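Local coordinates for ribokinase (Arabidopsis thaliana, PDB 6ILS), which catalyses the magnesium-dependent phosphorylation of D-ribose at O-5 by ATP, yielding D-ribose 5-phosphate, at residues V305-L308 with L309-I313; A266-V270 with E271-H275; I149-Q152 with V153-V157. All coordinates share one frame; numbering follows the deposited sequence.

Overall arrangement
In chain order come contacts 3, 2 and 1, all local contacts of helices or helix ends in the PfkB fold. Contacts 1 and 2 are neighbours, their centres about 16 Å apart, and they touch where Leu306 CD2 lies 4.3 Å from Lys273 NZ. Contact 3 lies across the chain's centre from contact 1, centres about 36 Å apart, and about 22 Å from contact 2 between centres. The side chain of Leu308 in contact 1 is about 7 Å from bound ATP. In contact 2 the side chain of Val267 is about 12 Å from that of Asp259, the predicted proton acceptor, and in contact 3 that of Asn150 is about 13 Å from bound ribose.

Contact 1: V305-L308 with L309-I313; sequences VLKL and LKFSI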
loop_
_atom_site.group_PDB
_atom_site.type_symbol
_atom_site.label_atom_id
_atom_site.label_comp_id
_atom_site.label_asym_id
_atom_site.label_seq_id
_atom_site.Cartn_x
_atom_site.Cartn_y
_atom_site.Cartn_z
ATOM N N VAL B 305 -2.478 29.786 11.324
ATOM C CA VAL B 305 -1.164 30.347 10.913
ATOM C C VAL B 305 -1.103 31.810 11.359
ATOM O O VAL B 305 -0.149 32.201 11.943
ATOM C CB VAL B 305 -0.914 30.217 9.398
ATOM C CG1 VAL B 305 0.403 30.840 9.034
ATOM C CG2 VAL B 305 -0.986 28.783 8.936
ATOM N N LEU B 306 -2.168 32.554 11.100
ATOM C CA LEU B 306 -2.173 33.982 11.486
ATOM C C LEU B 306 -2.118 34.119 13.015
ATOM O O LEU B 306 -1.490 35.029 13.471
ATOM C CB LEU B 306 -3.406 34.668 10.904
ATOM C CG LEU B 306 -3.453 34.776 9.385
ATOM C CD1 LEU B 306 -4.718 35.478 8.942
ATOM C CD2 LEU B 306 -2.237 35.503 8.854
ATOM N N LYS B 307 -2.756 33.222 13.751
ATOM C CA LYS B 307 -2.735 33.313 15.230
ATOM C C LYS B 307 -1.311 33.046 15.711
ATOM O O LYS B 307 -0.863 33.742 16.557
ATOM C CB LYS B 307 -3.730 32.343 15.857
ATOM C CG LYS B 307 -3.974 32.531 17.343
ATOM C CD LYS B 307 -4.828 31.450 17.956
ATOM C CE LYS B 307 -5.264 31.717 19.384
ATOM N NZ LYS B 307 -5.400 30.481 20.185
ATOM N N LEU B 308 -0.645 32.058 15.136
ATOM C CA LEU B 308 0.717 31.785 15.588
ATOM C C LEU B 308 1.602 32.987 15.280
ATOM O O LEU B 308 2.460 33.352 16.077
ATOM C CB LEU B 308 1.270 30.514 14.929
ATOM C CG LEU B 308 2.639 30.011 15.395
ATOM C CD1 LEU B 308 2.725 29.811 16.948
ATOM C CD2 LEU B 308 2.983 28.713 14.678
ATOM N N LEU B 309 1.373 33.622 14.138
ATOM C CA LEU B 309 2.136 34.826 13.770
ATOM C C LEU B 309 1.922 35.979 14.730
ATOM O O LEU B 309 2.853 36.704 15.071
ATOM C CB LEU B 309 1.759 35.288 12.361
ATOM C CG LEU B 309 2.314 34.429 11.229
ATOM C CD1 LEU B 309 1.757 34.905 9.879
ATOM C CD2 LEU B 309 3.815 34.511 11.235
ATOM N N LYS B 310 0.674 36.168 15.128
ATOM C CA LYS B 310 0.331 37.217 16.064
ATOM C C LYS B 310 1.111 37.046 17.357
ATOM O O LYS B 310 1.650 38.013 17.890
ATOM C CB LYS B 310 -1.168 37.200 16.349
ATOM C CG LYS B 310 -1.657 38.381 17.165
ATOM C CD LYS B 310 -3.156 38.305 17.402
ATOM C CE LYS B 310 -3.610 39.410 18.338
ATOM N NZ LYS B 310 -5.065 39.303 18.649
ATOM N N PHE B 311 1.188 35.807 17.841
ATOM C CA PHE B 311 1.679 35.571 19.202
ATOM C C PHE B 311 3.131 35.105 19.311
ATOM O O PHE B 311 3.632 34.908 20.426
ATOM C CB PHE B 311 0.740 34.581 19.903
ATOM C CG PHE B 311 -0.615 35.163 20.175
ATOM C CD1 PHE B 311 -0.729 36.418 20.769
ATOM C CD2 PHE B 311 -1.769 34.499 19.793
ATOM C CE1 PHE B 311 -1.978 36.987 21.002
ATOM C CE2 PHE B 311 -3.021 35.062 20.027
ATOM C CZ PHE B 311 -3.120 36.309 20.627
ATOM N N SER B 312 3.820 34.991 18.180
ATOM C CA SER B 312 5.191 34.471 18.156
ATOM C C SER B 312 6.296 35.472 17.812
ATOM O O SER B 312 7.426 35.324 18.294
ATOM C CB SER B 312 5.297 33.312 17.156
ATOM O OG SER B 312 4.801 32.121 17.720
ATOM N N ILE B 313 5.984 36.457 16.968
ATOM C CA ILE B 313 6.979 37.412 16.440
ATOM C C ILE B 313 8.193 36.716 15.835
ATOM O O ILE B 313 8.145 35.533 15.500
ATOM C CB ILE B 313 7.477 38.402 17.515
#
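The closing turns of the C-terminal helix 302-312 set Lys307 against Phe311 and Leu308 against Ser312, each pair one helical turn apart. Three i to i+4 backbone bonds carry the helix through this region: Leu309 N to Val305 O and Lys310 N to Leu306 O, both 3.0 Å, then a longer one from Phe311 N to Lys307 O at 3.2 Å. Phe311 N also makes a weak bond to Leu308 O, a second acceptor as the helix runs out.

Lys307 meets the Phe311 ring with its aliphatic stem. Its CG, anti to the backbone N (chi1 -169°), lies 3.8 Å from both CD2 and CE2 of Phe311, so the methylene is equally close to the two ends of that ring bond. Lys310 adds its CD over one face of the same ring, 3.8 Å above the plane and displaced toward the rim, so two lysine chains line the aromatic group. Elsewhere on the helix, Leu308 CD1 reaches to 3.2 Å from Ser312 OG, a close approach of methyl to hydroxyl, while Leu306 CD2 slants across to Leu309 CD1 at 4.2 Å.

Val305 and Leu309 share the inward side, where both pack on Ala284 of helix 275-289. Val305 also touches Phe281, Leu308 reaches Ser287 and Ile246, and Arg280 NH2 donates a hydrogen bond to Leu309 O, joining the last turns of the C-terminal helix to helix 275-289.

Contact 2: A266-V270 with E271-H275; sequences AVAMV and EGKSH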
loop_
_atom_site.group_PDB
_atom_site.type_symbol
_atom_site.label_atom_id
_atom_site.label_comp_id
_atom_site.label_asym_id
_atom_site.label_seq_id
_atom_site.Cartn_x
_atom_site.Cartn_y
_atom_site.Cartn_z
ATOM N N ALA B 266 4.232 30.469 -1.128
ATOM C CA ALA B 266 3.598 30.782 -2.431
ATOM C C ALA B 266 2.271 31.516 -2.244
ATOM O O ALA B 266 2.004 32.428 -2.972
ATOM C CB ALA B 266 3.418 29.525 -3.237
ATOM N N VAL B 267 1.493 31.099 -1.255
ATOM C CA VAL B 267 0.176 31.730 -0.990
ATOM C C VAL B 267 0.421 33.158 -0.513
ATOM O O VAL B 267 -0.197 34.033 -1.003
ATOM C CB VAL B 267 -0.608 30.921 0.054
ATOM C CG1 VAL B 267 -1.784 31.713 0.573
ATOM C CG2 VAL B 267 -1.036 29.582 -0.506
ATOM N N ALA B 268 1.370 33.332 0.387
ATOM C CA ALA B 268 1.670 34.685 0.885
ATOM C C ALA B 268 2.176 35.553 -0.269
ATOM O O ALA B 268 1.793 36.685 -0.361
ATOM C CB ALA B 268 2.683 34.621 1.988
ATOM N N MET B 269 3.023 34.992 -1.110
ATOM C CA MET B 269 3.582 35.761 -2.239
ATOM C C MET B 269 2.484 36.107 -3.244
ATOM O O MET B 269 2.401 37.234 -3.598
ATOM C CB MET B 269 4.692 34.977 -2.929
ATOM C CG MET B 269 5.113 35.579 -4.221
ATOM S SD MET B 269 6.589 34.786 -4.818
ATOM C CE MET B 269 7.790 35.646 -3.818
ATOM N N VAL B 270 1.601 35.172 -3.592
ATOM C CA VAL B 270 0.520 35.487 -4.569
ATOM C C VAL B 270 -0.507 36.464 -3.969
ATOM O O VAL B 270 -1.132 37.180 -4.711
ATOM C CB VAL B 270 -0.146 34.229 -5.138
ATOM C CG1 VAL B 270 -0.986 33.525 -4.098
ATOM C CG2 VAL B 270 -0.930 34.553 -6.387
ATOM N N GLU B 271 -0.629 36.525 -2.645
ATOM C CA GLU B 271 -1.513 37.510 -1.994
ATOM C C GLU B 271 -0.862 38.895 -1.898
ATOM O O GLU B 271 -1.505 39.765 -1.374
ATOM C CB GLU B 271 -1.907 36.995 -0.627
ATOM C CG GLU B 271 -2.861 35.835 -0.727
ATOM C CD GLU B 271 -3.308 35.358 0.632
ATOM O OE1 GLU B 271 -2.706 35.823 1.597
ATOM O OE2 GLU B 271 -4.210 34.513 0.680
ATOM N N GLY B 272 0.393 39.058 -2.293
ATOM C CA GLY B 272 0.993 40.404 -2.317
ATOM C C GLY B 272 1.747 40.764 -1.059
ATOM O O GLY B 272 2.109 41.905 -0.908
ATOM N N LYS B 273 2.055 39.790 -0.221
ATOM C CA LYS B 273 2.761 40.129 1.025
ATOM C C LYS B 273 4.238 40.390 0.737
ATOM O O LYS B 273 4.726 39.917 -0.246
ATOM C CB LYS B 273 2.577 39.005 2.038
ATOM C CG LYS B 273 1.159 38.881 2.549
ATOM C CD LYS B 273 1.013 37.851 3.612
ATOM C CE LYS B 273 -0.380 37.809 4.174
ATOM N NZ LYS B 273 -0.533 36.682 5.107
ATOM N N SER B 274 4.918 41.027 1.680
ATOM C CA SER B 274 6.366 41.321 1.584
ATOM C C SER B 274 7.185 40.034 1.689
ATOM O O SER B 274 6.704 39.095 2.269
ATOM C CB SER B 274 6.765 42.282 2.650
ATOM O OG SER B 274 6.812 41.666 3.911
ATOM N N HIS B 275 8.404 40.031 1.162
ATOM C CA HIS B 275 9.261 38.827 1.277
ATOM C C HIS B 275 9.394 38.445 2.757
ATOM O O HIS B 275 9.297 37.281 3.083
ATOM C CB HIS B 275 10.633 39.094 0.652
ATOM C CG HIS B 275 10.591 39.503 -0.776
ATOM N ND1 HIS B 275 9.823 38.862 -1.690
ATOM C CD2 HIS B 275 11.236 40.472 -1.445
ATOM C CE1 HIS B 275 10.000 39.402 -2.867
ATOM N NE2 HIS B 275 10.840 40.395 -2.735
HETATM O O HOH W 1 4.110 39.266 -2.882
#
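Val267 and Glu271, and Ala268 and Lys273, meet where helix 257-270 ends in a Schellman motif. Two backbone bonds define it: Lys273 N reaches back to Ala268 O at 3.1 Å, and inside that loop Gly272 N bonds to Met269 O at 3.0 Å, approaching well above the carbonyl plane. Gly272 has a positive phi of 94°, at which a CB would be pressed against the carbonyl oxygen before it. The regular helical pattern persists one residue earlier, Glu271 N donating to Val267 O, with a weak second bond to Ala268 O.

A water continues the polar network, donating to Met269 O and to Lys273 O at 2.7 and 2.8 Å and so tying the helix end to the outgoing chain.

Among the side chains, Glu271 runs beside Val267, pointing the same way. With CG anti to its carbonyl carbon (chi1 -71°), the extended chain carries OE2 to 3.7 Å from Val267 CG1 and on to a salt bridge with Arg302. An alanine in place of Glu271 is likely to leave Arg302 without this carboxylate and to uncover the flank of Val267.

The remaining side-chain contacts are aliphatic or involve rings. Lys273 sends its methylenes over Ala268, CD lying 4.0 Å from Ala268 CB, and its ammonium group makes a cation-pi interaction with Phe281 of helix 275-289. Across the loop, Met269 CE comes to the edge of the His275 ring, near its plane and 4.4 Å from ND1.

Contact 3: I149-Q152 with V153-V157; sequences INIQ and VAKAV
Ile151 and Lys155 lie side by side on helix 147-158, pointing the same way from successive turns. Lys155 holds CG anti to its carbonyl carbon (chi1 -75°), which lays the chain back along the preceding turn; CG rests 3.4 Å from Ile151 O, and the extended chain then passes the branch methyl of Ile151, whose CG2 is 3.6 Å from Lys155 CE. The methylenes make the closest approaches, and NZ continues to a salt bridge with Glu178 of helix 177-180, an element that Ile151 also contacts.

Val153 is turned to a different side. Its CG2 leans over the carbonyl of the previous turn, 3.4 Å from Ile149 O, and lies 4.5 Å from Ile149 CG2, a loose methyl-to-methyl contact. This side of the helix faces the central sheet, Val153 packing on Val139 and Leu141 of strand 138-143, as expected in a beta-alpha-beta crossover from that strand to strand 164-170.

The small residues keep close to the backbone: Ala154 CB is 3.5 Å from Asn150 O, and Ala156 CB is 3.4 Å from Gln152 O. The i to i+4 bonds are fairly straight through Lys155 and less so at Ala156. Lys155 N meets Ile151 O at 3.0 Å and almost in line with the carbonyl bond, whereas Ala156 N approaches Gln152 O at 3.1 Å, with its donor tilted 35° from the carbonyl plane.

The polar ends find their partners beyond the two segments: Asn150 ND2 bonds to Gln142 O, and Gln152 binds Met125 N through OE1 and Glu123 O through NE2, which also bonds Ser148 OG one turn back in the same helix. Backbone bonds, aliphatic contacts and that one amide bond thus act within the helix, while the other amide bonds and the Lys155 salt bridge tie it to its neighbours.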
loop_
_atom_site.group_PDB
_atom_site.type_symbol
_atom_site.label_atom_id
_atom_site.label_comp_id
_atom_site.label_asym_id
_atom_site.label_seq_id
_atom_site.Cartn_x
_atom_site.Cartn_y
_atom_site.Cartn_z
ATOM N N ILE B 149 7.857 17.247 -18.548
ATOM C CA ILE B 149 6.604 17.877 -18.183
ATOM C C ILE B 149 6.850 19.175 -17.418
ATOM O O ILE B 149 6.198 20.181 -17.685
ATOM C CB ILE B 149 5.741 16.904 -17.340
ATOM C CG1 ILE B 149 5.426 15.655 -18.168
ATOM C CG2 ILE B 149 4.462 17.590 -16.866
ATOM C CD1 ILE B 149 4.682 15.963 -19.457
ATOM N N ASN B 150 7.787 19.153 -16.466
ATOM C CA ASN B 150 8.110 20.386 -15.738
ATOM C C ASN B 150 8.583 21.490 -16.672
ATOM O O ASN B 150 8.232 22.651 -16.496
ATOM C CB ASN B 150 9.179 20.141 -14.678
ATOM C CG ASN B 150 8.603 19.591 -13.387
ATOM O OD1 ASN B 150 7.441 19.835 -13.058
ATOM N ND2 ASN B 150 9.409 18.845 -12.661
ATOM N N ILE B 151 9.391 21.113 -17.659
ATOM C CA ILE B 151 9.928 22.098 -18.606
ATOM C C ILE B 151 8.798 22.734 -19.401
ATOM O O ILE B 151 8.711 23.951 -19.497
ATOM C CB ILE B 151 10.982 21.459 -19.533
ATOM C CG1 ILE B 151 12.266 21.208 -18.744
ATOM C CG2 ILE B 151 11.260 22.372 -20.729
ATOM C CD1 ILE B 151 13.251 20.303 -19.425
ATOM N N GLN B 152 7.877 21.918 -19.903
ATOM C CA GLN B 152 6.765 22.435 -20.680
ATOM C C GLN B 152 5.858 23.359 -19.873
ATOM O O GLN B 152 5.353 24.355 -20.392
ATOM C CB GLN B 152 5.945 21.272 -21.266
ATOM C CG GLN B 152 6.728 20.403 -22.252
ATOM C CD GLN B 152 5.913 19.223 -22.757
ATOM O OE1 GLN B 152 4.816 19.391 -23.302
ATOM N NE2 GLN B 152 6.434 18.020 -22.548
ATOM N N VAL B 153 5.626 23.028 -18.605
ATOM C CA VAL B 153 4.766 23.866 -17.773
ATOM C C VAL B 153 5.432 25.219 -17.499
ATOM O O VAL B 153 4.820 26.273 -17.649
ATOM C CB VAL B 153 4.435 23.156 -16.434
ATOM C CG1 VAL B 153 3.795 24.133 -15.445
ATOM C CG2 VAL B 153 3.523 21.970 -16.693
ATOM N N ALA B 154 6.694 25.173 -17.101
ATOM C CA ALA B 154 7.414 26.387 -16.739
ATOM C C ALA B 154 7.494 27.335 -17.934
ATOM O O ALA B 154 7.236 28.530 -17.802
ATOM C CB ALA B 154 8.787 26.047 -16.238
ATOM N N LYS B 155 7.815 26.785 -19.103
ATOM C CA LYS B 155 7.908 27.595 -20.325
ATOM C C LYS B 155 6.566 28.208 -20.692
ATOM O O LYS B 155 6.501 29.345 -21.160
ATOM C CB LYS B 155 8.448 26.757 -21.488
ATOM C CG LYS B 155 9.936 26.517 -21.376
ATOM C CD LYS B 155 10.503 25.781 -22.574
ATOM C CE LYS B 155 11.990 25.547 -22.365
ATOM N NZ LYS B 155 12.666 24.979 -23.570
ATOM N N ALA B 156 5.488 27.472 -20.442
ATOM C CA ALA B 156 4.145 27.973 -20.730
ATOM C C ALA B 156 3.769 29.129 -19.810
ATOM O O ALA B 156 2.878 29.920 -20.123
ATOM C CB ALA B 156 3.114 26.853 -20.610
ATOM N N VAL B 157 4.426 29.222 -18.659
ATOM C CA VAL B 157 4.093 30.288 -17.733
ATOM C C VAL B 157 4.947 31.510 -17.985
ATOM O O VAL B 157 4.426 32.610 -18.080
ATOM C CB VAL B 157 4.275 29.882 -16.277
ATOM C CG1 VAL B 157 3.851 31.022 -15.416
ATOM C CG2 VAL B 157 3.439 28.652 -15.958
#